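Local coordinates for protein RNase NGR3 (Nicotiana glutinosa, PDB 1VD3) that probably cleaves RNA as a ribonuclease of the T2 family and binds the nucleotide 2'-UMP, at residues D118-L126 with V176-F187. Sequence-based numbering, arbitrary orientation.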
ATOM      1  N   ASP A 118      11.629   0.851   1.092  1.00 14.43           N
ATOM      2  CA  ASP A 118      12.177   2.204   1.188  1.00 15.93           C
ATOM      3  C   ASP A 118      11.108   3.283   1.054  1.00 16.28           C
ATOM      4  O   ASP A 118      11.097   4.253   1.811  1.00 16.28           O
ATOM      5  CB  ASP A 118      13.251   2.441   0.124  1.00 18.23           C
ATOM      6  CG  ASP A 118      14.550   1.714   0.425  1.00 21.85           C
ATOM      7  OD1 ASP A 118      14.712   1.222   1.562  1.00 20.30           O
ATOM      8  OD2 ASP A 118      15.414   1.650  -0.475  1.00 18.49           O
ATOM      9  N   PHE A 119      10.213   3.132   0.085  1.00 15.10           N
ATOM     10  CA  PHE A 119       9.178   4.138  -0.089  1.00 14.62           C
ATOM     11  C   PHE A 119       8.146   4.141   1.026  1.00 14.22           C
ATOM     12  O   PHE A 119       7.539   5.172   1.304  1.00 14.91           O
ATOM     13  CB  PHE A 119       8.522   3.989  -1.464  1.00 14.82           C
ATOM     14  CG  PHE A 119       9.391   4.487  -2.581  1.00 18.14           C
ATOM     15  CD1 PHE A 119      10.004   3.604  -3.462  1.00 18.78           C
ATOM     16  CD2 PHE A 119       9.646   5.847  -2.714  1.00 19.28           C
ATOM     17  CE1 PHE A 119      10.864   4.069  -4.455  1.00 18.37           C
ATOM     18  CE2 PHE A 119      10.507   6.323  -3.704  1.00 21.74           C
ATOM     19  CZ  PHE A 119      11.117   5.430  -4.575  1.00 19.26           C
ATOM     20  N   ARG A 120       7.939   2.997   1.672  1.00 13.01           N
ATOM     21  CA  ARG A 120       6.988   2.967   2.775  1.00 15.27           C
ATOM     22  C   ARG A 120       7.595   3.830   3.887  1.00 16.35           C
ATOM     23  O   ARG A 120       6.915   4.652   4.507  1.00 17.35           O
ATOM     24  CB  ARG A 120       6.781   1.541   3.301  1.00 13.13           C
ATOM     25  CG  ARG A 120       5.570   1.425   4.232  1.00 15.00           C
ATOM     26  CD  ARG A 120       5.641   0.187   5.106  1.00 16.94           C
ATOM     27  NE  ARG A 120       6.711   0.310   6.092  1.00 22.58           N
ATOM     28  CZ  ARG A 120       6.595   0.951   7.251  1.00 26.74           C
ATOM     29  NH1 ARG A 120       5.446   1.526   7.594  1.00 27.15           N
ATOM     30  NH2 ARG A 120       7.641   1.043   8.059  1.00 25.97           N
ATOM     31  N   LYS A 121       8.889   3.647   4.123  1.00 18.14           N
ATOM     32  CA  LYS A 121       9.575   4.404   5.164  1.00 20.77           C
ATOM     33  C   LYS A 121       9.630   5.892   4.827  1.00 19.35           C
ATOM     34  O   LYS A 121       9.372   6.739   5.678  1.00 21.80           O
ATOM     35  CB  LYS A 121      10.994   3.860   5.365  1.00 24.75           C
ATOM     36  CG  LYS A 121      11.038   2.416   5.846  1.00 32.70           C
ATOM     37  CD  LYS A 121      12.472   1.930   6.039  1.00 39.37           C
ATOM     38  CE  LYS A 121      12.512   0.518   6.619  1.00 41.60           C
ATOM     39  NZ  LYS A 121      11.863  -0.488   5.724  1.00 44.68           N
ATOM     40  N   LYS A 122       9.962   6.205   3.581  1.00 21.43           N
ATOM     41  CA  LYS A 122      10.044   7.593   3.146  1.00 22.08           C
ATOM     42  C   LYS A 122       8.702   8.310   3.252  1.00 24.62           C
ATOM     43  O   LYS A 122       8.643   9.458   3.700  1.00 23.96           O
ATOM     44  CB  LYS A 122      10.549   7.667   1.705  1.00 26.38           C
ATOM     45  CG  LYS A 122      11.971   7.168   1.519  1.00 34.64           C
ATOM     46  CD  LYS A 122      12.362   7.162   0.048  1.00 38.62           C
ATOM     47  CE  LYS A 122      13.761   6.602  -0.152  1.00 41.58           C
ATOM     48  NZ  LYS A 122      14.128   6.520  -1.593  1.00 43.86           N
ATOM     49  N   SER A 123       7.623   7.637   2.849  1.00 19.57           N
ATOM     50  CA  SER A 123       6.301   8.252   2.901  1.00 19.13           C
ATOM     51  C   SER A 123       5.885   8.532   4.341  1.00 20.24           C
ATOM     52  O   SER A 123       5.108   9.445   4.593  1.00 14.69           O
ATOM     53  CB  SER A 123       5.262   7.377   2.193  1.00 15.75           C
ATOM     54  OG  SER A 123       5.082   6.142   2.853  1.00 17.72           O
ATOM     55  N   ASN A 124       6.391   7.728   5.273  1.00 21.81           N
ATOM     56  CA  ASN A 124       6.139   7.929   6.702  1.00 22.34           C
ATOM     57  C   ASN A 124       4.716   8.420   6.989  1.00 21.10           C
ATOM     58  O   ASN A 124       4.524   9.421   7.684  1.00 19.50           O
ATOM     59  CB  ASN A 124       7.168   8.951   7.207  1.00 25.93           C
ATOM     60  CG  ASN A 124       7.369   8.905   8.705  1.00 30.22           C
ATOM     61  OD1 ASN A 124       7.483   7.832   9.296  1.00 32.74           O
ATOM     62  ND2 ASN A 124       7.440  10.079   9.325  1.00 34.97           N
ATOM     63  N   LEU A 125       3.721   7.704   6.473  1.00 17.56           N
ATOM     64  CA  LEU A 125       2.323   8.103   6.631  1.00 16.74           C
ATOM     65  C   LEU A 125       1.806   8.267   8.059  1.00 17.26           C
ATOM     66  O   LEU A 125       1.195   9.285   8.385  1.00 14.94           O
ATOM     67  CB  LEU A 125       1.410   7.124   5.887  1.00 15.65           C
ATOM     68  CG  LEU A 125       1.636   6.939   4.380  1.00 16.54           C
ATOM     69  CD1 LEU A 125       0.577   5.996   3.836  1.00 13.51           C
ATOM     70  CD2 LEU A 125       1.573   8.282   3.659  1.00 16.06           C
ATOM     71  N   LEU A 126       2.029   7.263   8.896  1.00 18.77           N
ATOM     72  CA  LEU A 126       1.557   7.303  10.278  1.00 22.93           C
ATOM     73  C   LEU A 126       2.038   8.550  11.010  1.00 22.98           C
ATOM     74  O   LEU A 126       1.249   9.262  11.635  1.00 21.08           O
ATOM     75  CB  LEU A 126       2.025   6.054  11.029  1.00 23.57           C
ATOM     76  CG  LEU A 126       1.435   5.816  12.421  1.00 25.10           C
ATOM     77  CD1 LEU A 126      -0.070   5.606  12.317  1.00 21.27           C
ATOM     78  CD2 LEU A 126       2.096   4.595  13.050  1.00 28.02           C
ATOM     79  N   VAL A 176      -3.818   4.050   0.577  1.00 13.57           N
ATOM     80  CA  VAL A 176      -3.244   5.328   0.187  1.00 10.91           C
ATOM     81  C   VAL A 176      -2.346   5.116  -1.016  1.00 11.83           C
ATOM     82  O   VAL A 176      -1.419   4.305  -0.973  1.00 12.22           O
ATOM     83  CB  VAL A 176      -2.408   5.944   1.332  1.00 11.50           C
ATOM     84  CG1 VAL A 176      -1.797   7.264   0.874  1.00 13.27           C
ATOM     85  CG2 VAL A 176      -3.292   6.167   2.554  1.00 11.86           C
ATOM     86  N   TYR A 177      -2.633   5.845  -2.088  1.00 12.60           N
ATOM     87  CA  TYR A 177      -1.853   5.738  -3.313  1.00 12.90           C
ATOM     88  C   TYR A 177      -0.951   6.945  -3.507  1.00 13.40           C
ATOM     89  O   TYR A 177      -1.398   8.083  -3.398  1.00 14.04           O
ATOM     90  CB  TYR A 177      -2.771   5.649  -4.541  1.00 11.93           C
ATOM     91  CG  TYR A 177      -3.642   4.414  -4.631  1.00 10.70           C
ATOM     92  CD1 TYR A 177      -4.614   4.156  -3.671  1.00 13.21           C
ATOM     93  CD2 TYR A 177      -3.539   3.542  -5.720  1.00 12.85           C
ATOM     94  CE1 TYR A 177      -5.470   3.067  -3.783  1.00 14.64           C
ATOM     95  CE2 TYR A 177      -4.394   2.448  -5.847  1.00 14.20           C
ATOM     96  CZ  TYR A 177      -5.359   2.218  -4.872  1.00 17.97           C
ATOM     97  OH  TYR A 177      -6.222   1.148  -4.976  1.00 20.03           O
ATOM     98  N   LEU A 178       0.314   6.681  -3.808  1.00 14.71           N
ATOM     99  CA  LEU A 178       1.290   7.726  -4.095  1.00 14.52           C
ATOM    100  C   LEU A 178       1.980   7.256  -5.370  1.00 17.24           C
ATOM    101  O   LEU A 178       1.999   6.059  -5.654  1.00 16.51           O
ATOM    102  CB  LEU A 178       2.309   7.857  -2.956  1.00 14.09           C
ATOM    103  CG  LEU A 178       1.801   8.541  -1.681  1.00 14.24           C
ATOM    104  CD1 LEU A 178       2.841   8.424  -0.583  1.00 15.01           C
ATOM    105  CD2 LEU A 178       1.499  10.006  -1.974  1.00 15.87           C
ATOM    106  N   CYS A 179       2.528   8.180  -6.149  1.00 15.13           N
ATOM    107  CA  CYS A 179       3.202   7.795  -7.380  1.00 13.67           C
ATOM    108  C   CYS A 179       4.709   7.921  -7.276  1.00 15.58           C
ATOM    109  O   CYS A 179       5.220   8.813  -6.601  1.00 14.38           O
ATOM    110  CB  CYS A 179       2.669   8.618  -8.556  1.00 16.21           C
ATOM    111  SG  CYS A 179       0.963   8.116  -8.938  1.00 16.91           S
ATOM    112  N   VAL A 180       5.405   6.991  -7.926  1.00 12.16           N
ATOM    113  CA  VAL A 180       6.862   6.959  -7.940  1.00 13.51           C
ATOM    114  C   VAL A 180       7.291   6.933  -9.404  1.00 14.96           C
ATOM    115  O   VAL A 180       6.623   6.311 -10.234  1.00 12.38           O
ATOM    116  CB  VAL A 180       7.386   5.690  -7.215  1.00 14.33           C
ATOM    117  CG1 VAL A 180       8.897   5.586  -7.344  1.00 16.92           C
ATOM    118  CG2 VAL A 180       6.980   5.733  -5.748  1.00 15.58           C
ATOM    119  N   ASP A 181       8.392   7.605  -9.736  1.00 15.13           N
ATOM    120  CA  ASP A 181       8.837   7.620 -11.129  1.00 16.26           C
ATOM    121  C   ASP A 181       9.252   6.232 -11.600  1.00 13.51           C
ATOM    122  O   ASP A 181       9.571   5.355 -10.793  1.00 14.63           O
ATOM    123  CB  ASP A 181       9.997   8.598 -11.328  1.00 19.04           C
ATOM    124  CG  ASP A 181      11.319   8.018 -10.901  1.00 19.74           C
ATOM    125  OD1 ASP A 181      11.542   7.871  -9.683  1.00 23.35           O
ATOM    126  OD2 ASP A 181      12.133   7.701 -11.794  1.00 24.83           O
ATOM    127  N   LYS A 182       9.263   6.039 -12.916  1.00 15.24           N
ATOM    128  CA  LYS A 182       9.595   4.738 -13.491  1.00 18.08           C
ATOM    129  C   LYS A 182      10.956   4.152 -13.128  1.00 17.82           C
ATOM    130  O   LYS A 182      11.148   2.944 -13.244  1.00 17.17           O
ATOM    131  CB  LYS A 182       9.443   4.781 -15.015  1.00 17.51           C
ATOM    132  CG  LYS A 182      10.431   5.686 -15.728  1.00 21.25           C
ATOM    133  CD  LYS A 182      10.249   5.620 -17.241  1.00 24.70           C
ATOM    134  CE  LYS A 182       8.937   6.244 -17.676  1.00 30.63           C
ATOM    135  NZ  LYS A 182       8.799   6.264 -19.164  1.00 36.03           N
ATOM    136  N   THR A 183      11.904   4.984 -12.703  1.00 18.57           N
ATOM    137  CA  THR A 183      13.218   4.461 -12.327  1.00 19.68           C
ATOM    138  C   THR A 183      13.227   4.124 -10.838  1.00 21.40           C
ATOM    139  O   THR A 183      14.256   3.731 -10.286  1.00 22.45           O
ATOM    140  CB  THR A 183      14.361   5.472 -12.599  1.00 20.45           C
ATOM    141  OG1 THR A 183      14.237   6.591 -11.711  1.00 21.32           O
ATOM    142  CG2 THR A 183      14.317   5.958 -14.040  1.00 21.83           C
ATOM    143  N   ALA A 184      12.074   4.284 -10.193  1.00 19.51           N
ATOM    144  CA  ALA A 184      11.937   4.001  -8.766  1.00 19.10           C
ATOM    145  C   ALA A 184      12.914   4.840  -7.948  1.00 22.42           C
ATOM    146  O   ALA A 184      13.442   4.382  -6.936  1.00 22.61           O
ATOM    147  CB  ALA A 184      12.178   2.514  -8.497  1.00 16.82           C
ATOM    148  N   THR A 185      13.147   6.071  -8.387  1.00 22.82           N
ATOM    149  CA  THR A 185      14.073   6.947  -7.682  1.00 25.77           C
ATOM    150  C   THR A 185      13.397   7.794  -6.610  1.00 24.65           C
ATOM    151  O   THR A 185      13.920   7.932  -5.504  1.00 24.18           O
ATOM    152  CB  THR A 185      14.809   7.871  -8.664  1.00 25.99           C
ATOM    153  OG1 THR A 185      15.658   7.085  -9.511  1.00 28.73           O
ATOM    154  CG2 THR A 185      15.657   8.892  -7.911  1.00 29.15           C
ATOM    155  N   ASP A 186      12.236   8.357  -6.928  1.00 21.94           N
ATOM    156  CA  ASP A 186      11.542   9.191  -5.957  1.00 24.99           C
ATOM    157  C   ASP A 186      10.048   9.350  -6.240  1.00 22.10           C
ATOM    158  O   ASP A 186       9.545   8.926  -7.282  1.00 20.27           O
ATOM    159  CB  ASP A 186      12.224  10.564  -5.909  1.00 31.13           C
ATOM    160  CG  ASP A 186      11.609  11.496  -4.881  1.00 37.20           C
ATOM    161  OD1 ASP A 186      11.316  11.040  -3.753  1.00 37.39           O
ATOM    162  OD2 ASP A 186      11.433  12.692  -5.200  1.00 41.07           O
ATOM    163  N   PHE A 187       9.342   9.951  -5.293  1.00 21.91           N
ATOM    164  CA  PHE A 187       7.916  10.194  -5.447  1.00 21.00           C
ATOM    165  C   PHE A 187       7.754  11.300  -6.477  1.00 23.56           C
ATOM    166  O   PHE A 187       8.600  12.189  -6.582  1.00 24.07           O
ATOM    167  CB  PHE A 187       7.296  10.649  -4.121  1.00 20.43           C
ATOM    168  CG  PHE A 187       7.171   9.557  -3.093  1.00 19.18           C
ATOM    169  CD1 PHE A 187       7.810   9.665  -1.858  1.00 20.39           C
ATOM    170  CD2 PHE A 187       6.397   8.428  -3.350  1.00 19.06           C
ATOM    171  CE1 PHE A 187       7.678   8.665  -0.893  1.00 17.17           C
ATOM    172  CE2 PHE A 187       6.258   7.422  -2.390  1.00 16.87           C
ATOM    173  CZ  PHE A 187       6.902   7.544  -1.162  1.00 18.00           C
TER
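Phe119 turns the edge of its ring into the face of Phe187, a T-shaped pair with centroids 5.0 Å apart and planes inclined at 65°. The closest side-chain atom is CD2 of Phe119, which stands off-centre above the Phe187 ring, 3.6 Å from CZ of Phe187. One face of the Phe119 ring is covered by Val180, whose CG2 sits almost on the ring normal, 4.0 Å from the centroid, in a CH-pi contact. The Phe119 side chain starts out toward the strand, and its first torsion, with CG anti to the carbonyl carbon (chi1 -75°), then swings the ring so that its far rim meets the turn beyond, Phe119 CZ lying 3.5 Å from Ala184 O.

Such packing illustrates how the RNase T2 fold, an alpha+beta architecture, lays helices against its central antiparallel sheet: helix 109-123 packs on Leu178 and Val180 and the start of helix 125-131 on Val176, three alternate positions of strand 171-181. Cutting Phe119 back to an alanine is likely to leave the face of Phe187 and the CG2 methyl of Val180 without their aromatic partner, and to open a gap between helix and turn.

Phe187 also fits against the last turn of the helix, where Ser123 CB comes within 3.7 Å of Phe187 CZ; Val155 of helix 144-155 touches the same side chain. The Ser123 hydroxyl, turned back toward its own helix, is hydrogen-bonded to Gln15 of the neighbouring strand. Beyond the break at Asn124, where phi turns positive, Leu125 starts the next helix and meets Val176 tip to tip, Leu125 CD1 lying 3.9 Å from Val176 CB, with Ile151 touching both. At the other end, the turn that Phe119 abuts is tied together by Asp181: its OD1 accepts from the backbone N of both Thr185 and Asp186, the latter bond nearly straight at 165°, while OD2 closes an Asx turn with Thr183 N.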